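Local coordinates for Lin1840 protein (Listeria innocua serovar 6a, PDB 4ZO7), which probably hydrolyses terminal, non-reducing beta-D-glucosyl residues to release beta-D-glucose, as a member of glycosyl hydrolase family 3, at residues A[87-92]-A[133-138]; A[144-149]-A[556-561]; A[170-175]-A[186-191]; A[548-553]-A[594-599]. The protein carries 2 engineered substitutions. All blocks are in the same frame, centred on the assembly; numbering follows the deposited sequence.

Interaction 1 of 4, residues A[87-92]-A[133-138]; sequences VFMADV and VTFSPM. With GLC (alpha-D-glucopyranose), chain I.
Parallel pairing of Met89 with Val133 and of Ala90 with Thr134 joins strands 87-90 and 133-134, neighbours in the sheet of the glycosidase barrel domain. The backbone ladder runs from Val133 N to Phe88 O (3.2 Å), from Ala90 N to Val133 O (2.9 Å) and on to Phe135 N, which donates to Ala90 O at 2.9 Å. Past the end of the ladder a side chain takes over. Thr134 holds OG1 anti to its backbone N (chi1 -180°) and donates it to Val92 O at 2.8 Å, well off the line of that carbonyl, with a C=O...donor angle of 110°. On the sheet face that carries Met89 and Val133, the two side chains lie alongside each other, Met89 CG 3.6 Å from Val133 CB, with Leu233 packed on both. Met89 SD makes an oblique Met-aromatic contact with the Phe135 ring. Here the strands reach their C-terminal ends, the end at which TIM barrels place their active sites. Asp91 OD1 meets the edge of the Phe135 ring near its plane, 3.3 Å from Phe135 CD2, with carboxylate and ring planes 57° apart. The same OD1 accepts from O4 of the bound glucose at 2.7 Å.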
loop_
_atom_site.group_PDB
_atom_site.type_symbol
_atom_site.label_atom_id
_atom_site.label_comp_id
_atom_site.label_asym_id
_atom_site.label_seq_id
_atom_site.Cartn_x
_atom_site.Cartn_y
_atom_site.Cartn_z
ATOM N N VAL A 87 5.281 21.620 33.725
ATOM C CA VAL A 87 6.062 21.682 32.476
ATOM C C VAL A 87 5.127 22.032 31.295
ATOM O O VAL A 87 4.015 21.467 31.160
ATOM C CB VAL A 87 6.867 20.395 32.227
ATOM C CG1 VAL A 87 5.980 19.153 32.205
ATOM C CG2 VAL A 87 7.695 20.550 30.974
ATOM N N PHE A 88 5.581 22.993 30.499
ATOM C CA PHE A 88 4.887 23.581 29.384
ATOM C C PHE A 88 5.418 23.070 28.026
ATOM O O PHE A 88 6.575 23.251 27.675
ATOM C CB PHE A 88 5.030 25.090 29.449
ATOM C CG PHE A 88 4.152 25.738 30.491
ATOM C CD1 PHE A 88 4.525 25.761 31.821
ATOM C CD2 PHE A 88 2.965 26.323 30.131
ATOM C CE1 PHE A 88 3.719 26.361 32.797
ATOM C CE2 PHE A 88 2.120 26.871 31.094
ATOM C CZ PHE A 88 2.506 26.908 32.433
ATOM N N MET A 89 4.519 22.503 27.240
ATOM C CA MET A 89 4.878 21.852 25.962
ATOM C C MET A 89 4.102 22.480 24.798
ATOM O O MET A 89 2.982 22.976 24.974
ATOM C CB MET A 89 4.586 20.362 26.061
ATOM C CG MET A 89 5.279 19.721 27.273
ATOM S SD MET A 89 5.397 17.968 26.937
ATOM C CE MET A 89 5.666 17.483 28.625
ATOM N N ALA A 90 4.723 22.515 23.628
ATOM C CA ALA A 90 4.069 23.168 22.466
ATOM C C ALA A 90 4.552 22.607 21.139
ATOM O O ALA A 90 5.613 21.972 21.029
ATOM C CB ALA A 90 4.332 24.650 22.496
ATOM N N ASP A 91 3.782 22.903 20.123
ATOM C CA ASP A 91 4.084 22.454 18.780
ATOM C C ASP A 91 4.888 23.545 18.065
ATOM O O ASP A 91 4.325 24.478 17.499
ATOM C CB ASP A 91 2.751 22.188 18.054
ATOM C CG ASP A 91 2.180 20.838 18.373
ATOM O OD1 ASP A 91 2.877 19.801 18.249
ATOM O OD2 ASP A 91 1.028 20.785 18.726
ATOM N N VAL A 92 6.204 23.452 18.144
ATOM C CA VAL A 92 7.085 24.324 17.370
ATOM C C VAL A 92 7.745 23.407 16.324
ATOM O O VAL A 92 8.717 22.718 16.608
ATOM C CB VAL A 92 8.052 25.109 18.288
ATOM C CG1 VAL A 92 8.678 26.309 17.559
ATOM C CG2 VAL A 92 7.292 25.586 19.527
ATOM N N VAL A 133 9.261 22.511 26.073
ATOM C CA VAL A 133 9.335 21.322 25.219
ATOM C C VAL A 133 8.633 21.629 23.923
ATOM O O VAL A 133 7.550 22.258 23.921
ATOM C CB VAL A 133 8.573 20.097 25.798
ATOM C CG1 VAL A 133 8.757 18.867 24.903
ATOM C CG2 VAL A 133 9.020 19.785 27.204
ATOM N N THR A 134 9.234 21.205 22.821
ATOM C CA THR A 134 8.554 21.218 21.525
ATOM C C THR A 134 8.291 19.837 20.970
ATOM O O THR A 134 9.134 18.947 21.113
ATOM C CB THR A 134 9.327 21.973 20.454
ATOM O OG1 THR A 134 8.558 21.916 19.261
ATOM C CG2 THR A 134 10.706 21.380 20.208
ATOM N N PHE A 135 7.151 19.672 20.280
ATOM C CA PHE A 135 6.789 18.371 19.759
ATOM C C PHE A 135 7.395 18.259 18.369
ATOM O O PHE A 135 6.689 18.228 17.351
ATOM C CB PHE A 135 5.264 18.136 19.755
ATOM C CG PHE A 135 4.603 18.164 21.124
ATOM C CD1 PHE A 135 5.048 17.348 22.160
ATOM C CD2 PHE A 135 3.574 19.003 21.356
ATOM C CE1 PHE A 135 4.422 17.370 23.411
ATOM C CE2 PHE A 135 2.899 19.012 22.556
ATOM C CZ PHE A 135 3.336 18.174 23.612
ATOM N N SER A 136 8.714 18.204 18.351
ATOM C CA SER A 136 9.520 18.097 17.119
ATOM C C SER A 136 10.906 17.510 17.483
ATOM O O SER A 136 11.364 17.695 18.601
ATOM C CB SER A 136 9.664 19.502 16.521
ATOM O OG SER A 136 10.531 19.611 15.389
ATOM N N PRO A 137 11.585 16.788 16.552
ATOM C CA PRO A 137 11.234 16.518 15.181
ATOM C C PRO A 137 10.187 15.403 14.954
ATOM O O PRO A 137 10.023 14.465 15.752
ATOM C CB PRO A 137 12.567 16.082 14.571
ATOM C CG PRO A 137 13.215 15.339 15.675
ATOM C CD PRO A 137 12.783 16.034 16.946
ATOM N N MET A 138 9.501 15.537 13.823
ATOM C CA MET A 138 8.657 14.491 13.295
ATOM C C MET A 138 9.511 13.631 12.389
ATOM O O MET A 138 10.045 14.117 11.367
ATOM C CB MET A 138 7.521 15.104 12.519
ATOM C CG MET A 138 6.478 14.081 12.074
ATOM S SD MET A 138 6.772 13.403 10.423
ATOM C CE MET A 138 5.066 12.973 10.024
HETATM C C1 GLC I . -1.297 15.148 18.247
HETATM C C2 GLC I . -0.439 15.081 16.954
HETATM C C3 GLC I . 0.990 15.562 17.215
HETATM C C4 GLC I . 1.026 16.876 17.986
HETATM C C5 GLC I . 0.173 16.761 19.230
HETATM C C6 GLC I . 0.164 18.068 20.037
HETATM O O1 GLC I . -0.986 14.161 19.228
HETATM O O2 GLC I . -0.305 13.786 16.418
HETATM O O3 GLC I . 1.738 15.641 16.022
HETATM O O4 GLC I . 2.344 17.108 18.352
HETATM O O5 GLC I . -1.163 16.425 18.866
HETATM O O6 GLC I . -0.483 19.040 19.284
#

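Interaction 2 of 4, residues A[144-149]-A[556-561]; sequences DPRWGR and QTTGQI. With GLC (alpha-D-glucopyranose), chain I.
Ile561 wedges its branches against Asp144, Pro145 and Arg146, the first three residues of the type I turn Asp144-Trp147, through which the N-terminal barrel domain here meets the C-terminal domain. The tight part is apolar: Ile561 CD1 abuts CG and CD of Pro145, 3.5 Å from Pro145 CD. The other branch of Ile561, CG2, is anti to the backbone N and reaches across the ion pair, 3.4 Å from Asp144 OD1 and 3.6 Å from Arg146 NH2. That salt bridge and an Asx turn brace the turn from within the segment. Arg146 grips the carboxylate side-on, NE to Asp144 OD1 almost straight at 169° and in the guanidinium plane, and NH2 to Asp144 OD2 at 2.8 Å. Asp144 OD1 also accepts from Arg146 N, which makes the Asx turn. The remaining guanidinium nitrogen, NH1, bonds to Gly559 O and Ile561 O of the second subunit, so the turn also takes part in the dimer interface. Toward Thr558 the packing is looser, Arg146 CD standing 4.4 Å from Thr558 CG2. At the far end of segment 144-149, Arg149 presents NH1 to glucose O2 at 3.1 Å and NH2 to glucose O3 at 2.8 Å.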
loop_
_atom_site.group_PDB
_atom_site.type_symbol
_atom_site.label_atom_id
_atom_site.label_comp_id
_atom_site.label_asym_id
_atom_site.label_seq_id
_atom_site.Cartn_x
_atom_site.Cartn_y
_atom_site.Cartn_z
ATOM N N ASP A 144 4.038 8.092 0.736
ATOM C CA ASP A 144 2.654 8.202 0.272
ATOM C C ASP A 144 2.177 9.652 0.374
ATOM O O ASP A 144 1.722 10.117 1.404
ATOM C CB ASP A 144 1.740 7.229 1.036
ATOM C CG ASP A 144 0.358 7.156 0.439
ATOM O OD1 ASP A 144 -0.002 8.077 -0.391
ATOM O OD2 ASP A 144 -0.346 6.167 0.785
ATOM N N PRO A 145 2.290 10.385 -0.745
ATOM C CA PRO A 145 1.898 11.788 -0.774
ATOM C C PRO A 145 0.427 12.130 -0.566
ATOM O O PRO A 145 0.101 13.308 -0.346
ATOM C CB PRO A 145 2.424 12.268 -2.121
ATOM C CG PRO A 145 2.657 11.065 -2.958
ATOM C CD PRO A 145 2.806 9.878 -2.025
ATOM N N ARG A 146 -0.485 11.141 -0.615
ATOM C CA ARG A 146 -1.869 11.352 -0.245
ATOM C C ARG A 146 -2.053 11.822 1.214
ATOM O O ARG A 146 -2.967 12.598 1.466
ATOM C CB ARG A 146 -2.678 10.083 -0.470
ATOM C CG ARG A 146 -2.852 9.691 -1.927
ATOM C CD ARG A 146 -3.496 8.300 -2.061
ATOM N NE ARG A 146 -2.605 7.239 -1.591
ATOM C CZ ARG A 146 -2.788 5.946 -1.787
ATOM N NH1 ARG A 146 -3.826 5.471 -2.466
ATOM N NH2 ARG A 146 -1.874 5.097 -1.316
ATOM N N TRP A 147 -1.190 11.346 2.138
ATOM C CA TRP A 147 -1.246 11.625 3.560
ATOM C C TRP A 147 -0.835 13.051 3.801
ATOM O O TRP A 147 0.285 13.467 3.354
ATOM C CB TRP A 147 -0.221 10.746 4.292
ATOM C CG TRP A 147 -0.287 10.706 5.759
ATOM C CD1 TRP A 147 -1.391 10.539 6.500
ATOM C CD2 TRP A 147 0.825 10.742 6.682
ATOM N NE1 TRP A 147 -1.064 10.466 7.824
ATOM C CE2 TRP A 147 0.284 10.610 7.981
ATOM C CE3 TRP A 147 2.196 10.900 6.544
ATOM C CZ2 TRP A 147 1.084 10.580 9.162
ATOM C CZ3 TRP A 147 3.021 10.894 7.738
ATOM C CH2 TRP A 147 2.445 10.691 9.016
ATOM N N GLY A 148 -1.667 13.795 4.551
ATOM C CA GLY A 148 -1.376 15.200 4.707
ATOM C C GLY A 148 -0.123 15.524 5.472
ATOM O O GLY A 148 0.440 16.609 5.300
ATOM N N ARG A 149 0.309 14.591 6.317
ATOM C CA ARG A 149 1.370 14.859 7.254
ATOM C C ARG A 149 2.744 14.658 6.632
ATOM O O ARG A 149 3.747 14.826 7.317
ATOM C CB ARG A 149 1.195 14.008 8.537
ATOM C CG ARG A 149 -0.209 14.143 9.117
ATOM C CD ARG A 149 -0.275 13.601 10.498
ATOM N NE ARG A 149 0.374 14.514 11.392
ATOM C CZ ARG A 149 0.180 14.618 12.694
ATOM N NH1 ARG A 149 -0.665 13.845 13.346
ATOM N NH2 ARG A 149 0.821 15.570 13.337
ATOM N N GLN A 556 4.330 10.006 -11.342
ATOM C CA GLN A 556 3.638 10.156 -12.607
ATOM C C GLN A 556 2.175 10.479 -12.477
ATOM O O GLN A 556 1.632 11.284 -13.232
ATOM C CB GLN A 556 3.755 8.861 -13.427
ATOM C CG GLN A 556 5.186 8.508 -13.847
ATOM C CD GLN A 556 5.802 9.447 -14.908
ATOM O OE1 GLN A 556 5.122 10.084 -15.708
ATOM N NE2 GLN A 556 7.100 9.428 -14.981
ATOM N N THR A 557 1.532 9.773 -11.558
ATOM C CA THR A 557 0.080 9.834 -11.320
ATOM C C THR A 557 -0.242 9.210 -9.962
ATOM O O THR A 557 0.559 8.440 -9.464
ATOM C CB THR A 557 -0.713 9.180 -12.436
ATOM O OG1 THR A 557 -2.097 9.549 -12.270
ATOM C CG2 THR A 557 -0.535 7.676 -12.420
ATOM N N THR A 558 -1.364 9.578 -9.338
ATOM C CA THR A 558 -1.732 9.070 -7.996
ATOM C C THR A 558 -1.558 7.553 -7.933
ATOM O O THR A 558 -1.059 7.000 -6.940
ATOM C CB THR A 558 -3.191 9.446 -7.685
ATOM O OG1 THR A 558 -3.311 10.868 -7.646
ATOM C CG2 THR A 558 -3.708 8.832 -6.432
ATOM N N GLY A 559 -1.961 6.861 -8.999
ATOM C CA GLY A 559 -1.973 5.409 -8.987
ATOM C C GLY A 559 -0.632 4.724 -9.056
ATOM O O GLY A 559 -0.585 3.475 -9.027
ATOM N N GLN A 560 0.458 5.489 -9.174
ATOM C CA GLN A 560 1.813 4.932 -9.073
ATOM C C GLN A 560 2.289 4.804 -7.611
ATOM O O GLN A 560 3.275 4.169 -7.348
ATOM C CB GLN A 560 2.778 5.814 -9.849
ATOM C CG GLN A 560 4.186 5.298 -10.050
ATOM C CD GLN A 560 5.082 6.288 -10.769
ATOM O OE1 GLN A 560 5.247 7.444 -10.359
ATOM N NE2 GLN A 560 5.679 5.823 -11.855
ATOM N N ILE A 561 1.580 5.418 -6.666
ATOM C CA ILE A 561 1.965 5.405 -5.280
ATOM C C ILE A 561 1.840 3.976 -4.637
ATOM O O ILE A 561 0.813 3.307 -4.793
ATOM C CB ILE A 561 1.029 6.348 -4.508
ATOM C CG1 ILE A 561 1.289 7.798 -4.874
ATOM C CG2 ILE A 561 1.099 6.121 -3.003
ATOM C CD1 ILE A 561 0.320 8.730 -4.206
HETATM C C1 GLC I . -1.297 15.148 18.247
HETATM C C2 GLC I . -0.439 15.081 16.954
HETATM C C3 GLC I . 0.990 15.562 17.215
HETATM C C4 GLC I . 1.026 16.876 17.986
HETATM C C5 GLC I . 0.173 16.761 19.230
HETATM C C6 GLC I . 0.164 18.068 20.037
HETATM O O1 GLC I . -0.986 14.161 19.228
HETATM O O2 GLC I . -0.305 13.786 16.418
HETATM O O3 GLC I . 1.738 15.641 16.022
HETATM O O4 GLC I . 2.344 17.108 18.352
HETATM O O5 GLC I . -1.163 16.425 18.866
HETATM O O6 GLC I . -0.483 19.040 19.284
#

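Interaction 3 of 4, residues A[170-175]-A[186-191]; sequences DGYQGD and MAACVK. With GLC (alpha-D-glucopyranose), chain I.
Met186 N donates to Tyr172 O at 2.9 Å and Ala188 N to the side chain of Gln173, two hydrogen bonds that fasten the last turn of helix 158-173 to the beginning of strand 187-193. In the second bond OE1 of Gln173 is met on a lone pair, in the plane of the amide, 2.9 Å from Ala188 N and with an N-H...O angle of 168°. The glutamine gets there by placing CG anti to its carbonyl carbon (chi1 -56°) and extending beyond it, which lays CG 3.4 Å from Met186 O on the way. The aromatic neighbour adds an apolar touch, Tyr172 CD2 lying 4.1 Å from Ala188 CB, obliquely to the ring. In the next shell, the Gln173 amide is held at both ends: OE1 also accepts from Lys232 N, and NE2 donates to Gly230 O. These bonds fix its rotation and tie it to the loop leading into strand 233-236. Tyr172 OH is hydrogen-bonded to Ser136 OG, and Tyr172 O takes a further bond from Gln185 NE2. At the other end of segment 186-191, Lys191 NZ donates to glucose O4 at 2.8 Å and to O3 at 3.1 Å. Strand 133-134, this helix and the adjacent parallel strand 187-193 form a beta-alpha-beta unit, the repeating element of a TIM barrel, with its sugar-binding lysine on the second strand.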
loop_
_atom_site.group_PDB
_atom_site.type_symbol
_atom_site.label_atom_id
_atom_site.label_comp_id
_atom_site.label_asym_id
_atom_site.label_seq_id
_atom_site.Cartn_x
_atom_site.Cartn_y
_atom_site.Cartn_z
ATOM N N ASP A 170 19.789 18.713 17.914
ATOM C CA ASP A 170 20.968 19.512 18.241
ATOM C C ASP A 170 20.613 21.027 18.325
ATOM O O ASP A 170 20.983 21.757 19.292
ATOM C CB ASP A 170 22.004 19.207 17.146
ATOM C CG ASP A 170 23.346 19.914 17.347
ATOM O OD1 ASP A 170 23.677 20.346 18.482
ATOM O OD2 ASP A 170 24.085 20.020 16.334
ATOM N N GLY A 171 19.896 21.523 17.310
ATOM C CA GLY A 171 19.487 22.924 17.326
ATOM C C GLY A 171 18.504 23.297 18.423
ATOM O O GLY A 171 18.605 24.409 18.992
ATOM N N TYR A 172 17.531 22.433 18.744
ATOM C CA TYR A 172 16.580 22.764 19.851
ATOM C C TYR A 172 17.261 22.713 21.258
ATOM O O TYR A 172 17.060 23.557 22.149
ATOM C CB TYR A 172 15.401 21.775 19.860
ATOM C CG TYR A 172 14.383 21.853 18.711
ATOM C CD1 TYR A 172 13.727 23.032 18.384
ATOM C CD2 TYR A 172 14.056 20.703 17.972
ATOM C CE1 TYR A 172 12.818 23.094 17.353
ATOM C CE2 TYR A 172 13.171 20.774 16.908
ATOM C CZ TYR A 172 12.537 21.947 16.604
ATOM O OH TYR A 172 11.635 21.952 15.555
ATOM N N GLN A 173 18.047 21.675 21.473
ATOM C CA GLN A 173 18.513 21.328 22.827
ATOM C C GLN A 173 19.938 21.802 23.176
ATOM O O GLN A 173 20.260 22.047 24.324
ATOM C CB GLN A 173 18.477 19.810 22.983
ATOM C CG GLN A 173 17.129 19.139 22.728
ATOM C CD GLN A 173 17.038 17.750 23.334
ATOM O OE1 GLN A 173 15.935 17.246 23.657
ATOM N NE2 GLN A 173 18.190 17.101 23.473
ATOM N N GLY A 174 20.785 21.896 22.169
ATOM C CA GLY A 174 22.226 22.027 22.372
ATOM C C GLY A 174 22.738 20.929 23.253
ATOM O O GLY A 174 22.299 19.800 23.138
ATOM N N ASP A 175 23.615 21.245 24.190
ATOM C CA ASP A 175 24.136 20.181 25.054
ATOM C C ASP A 175 22.997 19.828 26.020
ATOM O O ASP A 175 22.703 20.581 26.907
ATOM C CB ASP A 175 25.392 20.682 25.780
ATOM C CG ASP A 175 25.866 19.746 26.875
ATOM O OD1 ASP A 175 25.171 18.781 27.299
ATOM O OD2 ASP A 175 26.968 20.013 27.317
ATOM N N MET A 186 15.555 24.380 24.515
ATOM C CA MET A 186 14.394 23.692 25.088
ATOM C C MET A 186 14.461 22.203 24.760
ATOM O O MET A 186 15.236 21.755 23.897
ATOM C CB MET A 186 13.133 24.280 24.452
ATOM C CG MET A 186 12.953 23.920 22.974
ATOM S SD MET A 186 11.663 24.862 22.120
ATOM C CE MET A 186 10.257 24.759 23.203
ATOM N N ALA A 187 13.606 21.419 25.395
ATOM C CA ALA A 187 13.623 19.974 25.138
ATOM C C ALA A 187 12.912 19.629 23.812
ATOM O O ALA A 187 11.923 20.273 23.440
ATOM C CB ALA A 187 13.033 19.241 26.326
ATOM N N ALA A 188 13.434 18.629 23.093
ATOM C CA ALA A 188 12.766 18.059 21.930
ATOM C C ALA A 188 12.071 16.790 22.313
ATOM O O ALA A 188 12.543 16.038 23.233
ATOM C CB ALA A 188 13.764 17.737 20.821
ATOM N N CYS A 189 10.988 16.528 21.582
ATOM C CA CYS A 189 10.163 15.363 21.705
ATOM C C CYS A 189 10.048 14.760 20.324
ATOM O O CYS A 189 9.332 15.301 19.458
ATOM C CB CYS A 189 8.756 15.707 22.174
ATOM S SG CYS A 189 7.619 14.276 22.327
ATOM N N VAL A 190 10.751 13.651 20.119
ATOM C CA VAL A 190 10.621 12.813 18.868
ATOM C C VAL A 190 9.179 12.311 18.693
ATOM O O VAL A 190 8.540 11.862 19.635
ATOM C CB VAL A 190 11.652 11.624 18.897
ATOM C CG1 VAL A 190 11.486 10.607 17.757
ATOM C CG2 VAL A 190 13.057 12.144 18.815
ATOM N N LYS A 191 8.635 12.431 17.496
ATOM C CA LYS A 191 7.327 11.862 17.230
ATOM C C LYS A 191 7.304 11.258 15.792
ATOM O O LYS A 191 8.196 11.542 15.007
ATOM C CB LYS A 191 6.229 12.902 17.516
ATOM C CG LYS A 191 6.078 13.978 16.472
ATOM C CD LYS A 191 5.358 15.241 16.987
ATOM C CE LYS A 191 4.932 16.147 15.839
ATOM N NZ LYS A 191 4.259 17.386 16.305
HETATM C C1 GLC I . -1.297 15.148 18.247
HETATM C C2 GLC I . -0.439 15.081 16.954
HETATM C C3 GLC I . 0.990 15.562 17.215
HETATM C C4 GLC I . 1.026 16.876 17.986
HETATM C C5 GLC I . 0.173 16.761 19.230
HETATM C C6 GLC I . 0.164 18.068 20.037
HETATM O O1 GLC I . -0.986 14.161 19.228
HETATM O O2 GLC I . -0.305 13.786 16.418
HETATM O O3 GLC I . 1.738 15.641 16.022
HETATM O O4 GLC I . 2.344 17.108 18.352
HETATM O O5 GLC I . -1.163 16.425 18.866
HETATM O O6 GLC I . -0.483 19.040 19.284
#

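Interaction 4 of 4, residues A[548-553]-A[594-599]; sequences GKLSMS and PFYPFG. With BGC (beta-D-glucopyranose), chain D.
Leu550 holds CG anti to its own carbonyl carbon (chi1 -67°), which brings CD1 to within 3.4 Å of Tyr596 CB, the two side chains crossing obliquely. Phe598 takes another course: its CG lies opposite the backbone N (chi1 178°), which swings the ring back to segment 548-553 so that Ser551 O sits in plane at its edge, 3.6 Å from Phe598 CE1. Gly599 N donates to Leu550 O at 2.7 Å, the one direct hydrogen bond across the two segments. Gly599 has a positive phi at which a CB would jam against the preceding carbonyl. The Lys549 chain, bent at chi2, passes its CD 3.4 Å from Gly599 O before NZ reaches a salt bridge with Glu640 on strand 638-648 of the fibronectin-like region. Ser553 OG stays too far from Phe598 N for a direct bond, and one water spans them, donating to Ser553 OG at 2.8 Å and accepting from Phe598 N at 2.9 Å. Phe595 and Tyr596 together face Phe554 in a classic beta bulge. A beta-glucose lies beside them, and in this crystal its hydroxymethyl packs C6 over one face of the Phe595 ring while O6 donates to Phe595 O at 2.6 Å. The polar links between the segments are thus chiefly that backbone bond and the bridging water, and the rest is side-chain contact.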
loop_
_atom_site.group_PDB
_atom_site.type_symbol
_atom_site.label_atom_id
_atom_site.label_comp_id
_atom_site.label_asym_id
_atom_site.label_seq_id
_atom_site.Cartn_x
_atom_site.Cartn_y
_atom_site.Cartn_z
ATOM N N GLY A 548 18.208 23.238 -3.911
ATOM C CA GLY A 548 17.481 22.175 -3.197
ATOM C C GLY A 548 17.295 20.966 -4.119
ATOM O O GLY A 548 17.350 21.115 -5.336
ATOM N N LYS A 549 17.166 19.772 -3.516
ATOM C CA LYS A 549 16.931 18.493 -4.241
ATOM C C LYS A 549 15.733 17.792 -3.662
ATOM O O LYS A 549 15.464 17.905 -2.476
ATOM C CB LYS A 549 18.119 17.576 -4.107
ATOM C CG LYS A 549 19.481 18.144 -4.519
ATOM C CD LYS A 549 19.693 18.470 -6.001
ATOM C CE LYS A 549 21.177 18.666 -6.309
ATOM N NZ LYS A 549 21.375 18.857 -7.781
ATOM N N LEU A 550 14.988 17.047 -4.447
ATOM C CA LEU A 550 13.779 16.408 -3.909
ATOM C C LEU A 550 14.186 15.416 -2.870
ATOM O O LEU A 550 15.017 14.577 -3.148
ATOM C CB LEU A 550 12.992 15.712 -5.023
ATOM C CG LEU A 550 12.390 16.717 -6.052
ATOM C CD1 LEU A 550 11.787 15.922 -7.179
ATOM C CD2 LEU A 550 11.357 17.704 -5.502
ATOM N N SER A 551 13.544 15.460 -1.715
ATOM C CA SER A 551 13.705 14.405 -0.700
ATOM C C SER A 551 12.533 13.392 -0.693
ATOM O O SER A 551 12.486 12.471 0.140
ATOM C CB SER A 551 13.864 15.048 0.651
ATOM O OG SER A 551 12.681 15.725 0.927
ATOM N N MET A 552 11.620 13.572 -1.672
ATOM C CA MET A 552 10.489 12.737 -1.879
ATOM C C MET A 552 10.173 12.662 -3.375
ATOM O O MET A 552 10.174 13.659 -4.049
ATOM C CB MET A 552 9.305 13.197 -1.071
ATOM C CG MET A 552 8.244 12.087 -0.974
ATOM S SD MET A 552 6.989 12.514 0.246
ATOM C CE MET A 552 6.033 11.031 0.404
ATOM N N SER A 553 9.926 11.462 -3.886
ATOM C CA SER A 553 9.641 11.256 -5.285
ATOM C C SER A 553 8.297 11.937 -5.720
ATOM O O SER A 553 7.302 12.025 -4.925
ATOM C CB SER A 553 9.591 9.739 -5.577
ATOM O OG SER A 553 10.818 9.136 -5.344
ATOM N N PRO A 594 9.289 7.555 -11.281
ATOM C CA PRO A 594 8.479 8.721 -10.900
ATOM C C PRO A 594 8.703 9.870 -11.892
ATOM O O PRO A 594 9.678 9.861 -12.664
ATOM C CB PRO A 594 8.967 9.048 -9.482
ATOM C CG PRO A 594 10.346 8.546 -9.464
ATOM C CD PRO A 594 10.430 7.348 -10.374
ATOM N N PHE A 595 7.846 10.872 -11.869
ATOM C CA PHE A 595 8.030 11.971 -12.822
ATOM C C PHE A 595 9.375 12.670 -12.530
ATOM O O PHE A 595 10.108 13.044 -13.439
ATOM C CB PHE A 595 6.855 12.967 -12.824
ATOM C CG PHE A 595 6.920 13.967 -13.962
ATOM C CD1 PHE A 595 6.780 13.529 -15.281
ATOM C CD2 PHE A 595 7.177 15.332 -13.721
ATOM C CE1 PHE A 595 6.911 14.415 -16.318
ATOM C CE2 PHE A 595 7.260 16.238 -14.776
ATOM C CZ PHE A 595 7.136 15.768 -16.073
ATOM N N TYR A 596 9.688 12.852 -11.246
ATOM C CA TYR A 596 10.973 13.391 -10.767
ATOM C C TYR A 596 11.425 12.478 -9.581
ATOM O O TYR A 596 10.617 12.162 -8.678
ATOM C CB TYR A 596 10.855 14.823 -10.243
ATOM C CG TYR A 596 10.417 15.913 -11.240
ATOM C CD1 TYR A 596 11.080 16.116 -12.439
ATOM C CD2 TYR A 596 9.368 16.773 -10.944
ATOM C CE1 TYR A 596 10.703 17.123 -13.329
ATOM C CE2 TYR A 596 8.980 17.780 -11.820
ATOM C CZ TYR A 596 9.649 17.963 -13.013
ATOM O OH TYR A 596 9.238 18.968 -13.931
ATOM N N PRO A 597 12.676 12.011 -9.610
ATOM C CA PRO A 597 13.231 11.136 -8.594
ATOM C C PRO A 597 13.833 11.822 -7.394
ATOM O O PRO A 597 14.136 13.022 -7.416
ATOM C CB PRO A 597 14.337 10.393 -9.355
ATOM C CG PRO A 597 14.839 11.418 -10.322
ATOM C CD PRO A 597 13.700 12.404 -10.575
ATOM N N PHE A 598 14.093 11.016 -6.363
ATOM C CA PHE A 598 14.793 11.486 -5.171
ATOM C C PHE A 598 16.171 12.045 -5.543
ATOM O O PHE A 598 16.924 11.443 -6.393
ATOM C CB PHE A 598 14.991 10.312 -4.268
ATOM C CG PHE A 598 15.746 10.621 -2.994
ATOM C CD1 PHE A 598 15.073 11.024 -1.842
ATOM C CD2 PHE A 598 17.108 10.404 -2.894
ATOM C CE1 PHE A 598 15.758 11.308 -0.668
ATOM C CE2 PHE A 598 17.785 10.659 -1.689
ATOM C CZ PHE A 598 17.112 11.072 -0.581
ATOM N N GLY A 599 16.529 13.138 -4.885
ATOM C CA GLY A 599 17.855 13.757 -5.093
ATOM C C GLY A 599 17.984 14.687 -6.283
ATOM O O GLY A 599 19.091 15.190 -6.523
HETATM C C2 BGC D . 14.158 16.215 -16.449
HETATM C C3 BGC D . 12.883 16.997 -16.817
HETATM C C4 BGC D . 11.845 16.060 -17.413
HETATM C C5 BGC D . 11.658 14.848 -16.480
HETATM C C6 BGC D . 10.603 13.863 -16.969
HETATM C C1 BGC D . 13.830 15.041 -15.522
HETATM O O1 BGC D . 15.035 14.363 -15.119
HETATM O O2 BGC D . 15.093 17.073 -15.804
HETATM O O3 BGC D . 13.177 18.116 -17.661
HETATM O O4 BGC D . 10.573 16.708 -17.414
HETATM O O5 BGC D . 12.904 14.188 -16.213
HETATM O O6 BGC D . 10.476 12.828 -15.999
HETATM O O HOH W 1 19.983 16.539 -9.231
HETATM O O HOH W 2 13.091 8.343 -6.737
#

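From the N terminus, interaction 1 comes first, closing a largely helical span of 40 residues between two neighbouring barrel strands. Interaction 2 opens just afterwards at 144-149 and closes only at 556-561, some 400 residues later, joining the barrel domain to the C-terminal domain and reaching the second subunit. Within that long span, interaction 3 closes a short connection of ten residues from helix 158-173 to strand 187-193, which pairs with strand 133-134 of interaction 1. Interaction 4 crosses interaction 2, since 548-553 precedes 556-561 while 594-599 follows it, and Gln556 packs on Phe595 where they meet. Interactions 1, 2 and 3 all contribute residues to one bound glucose.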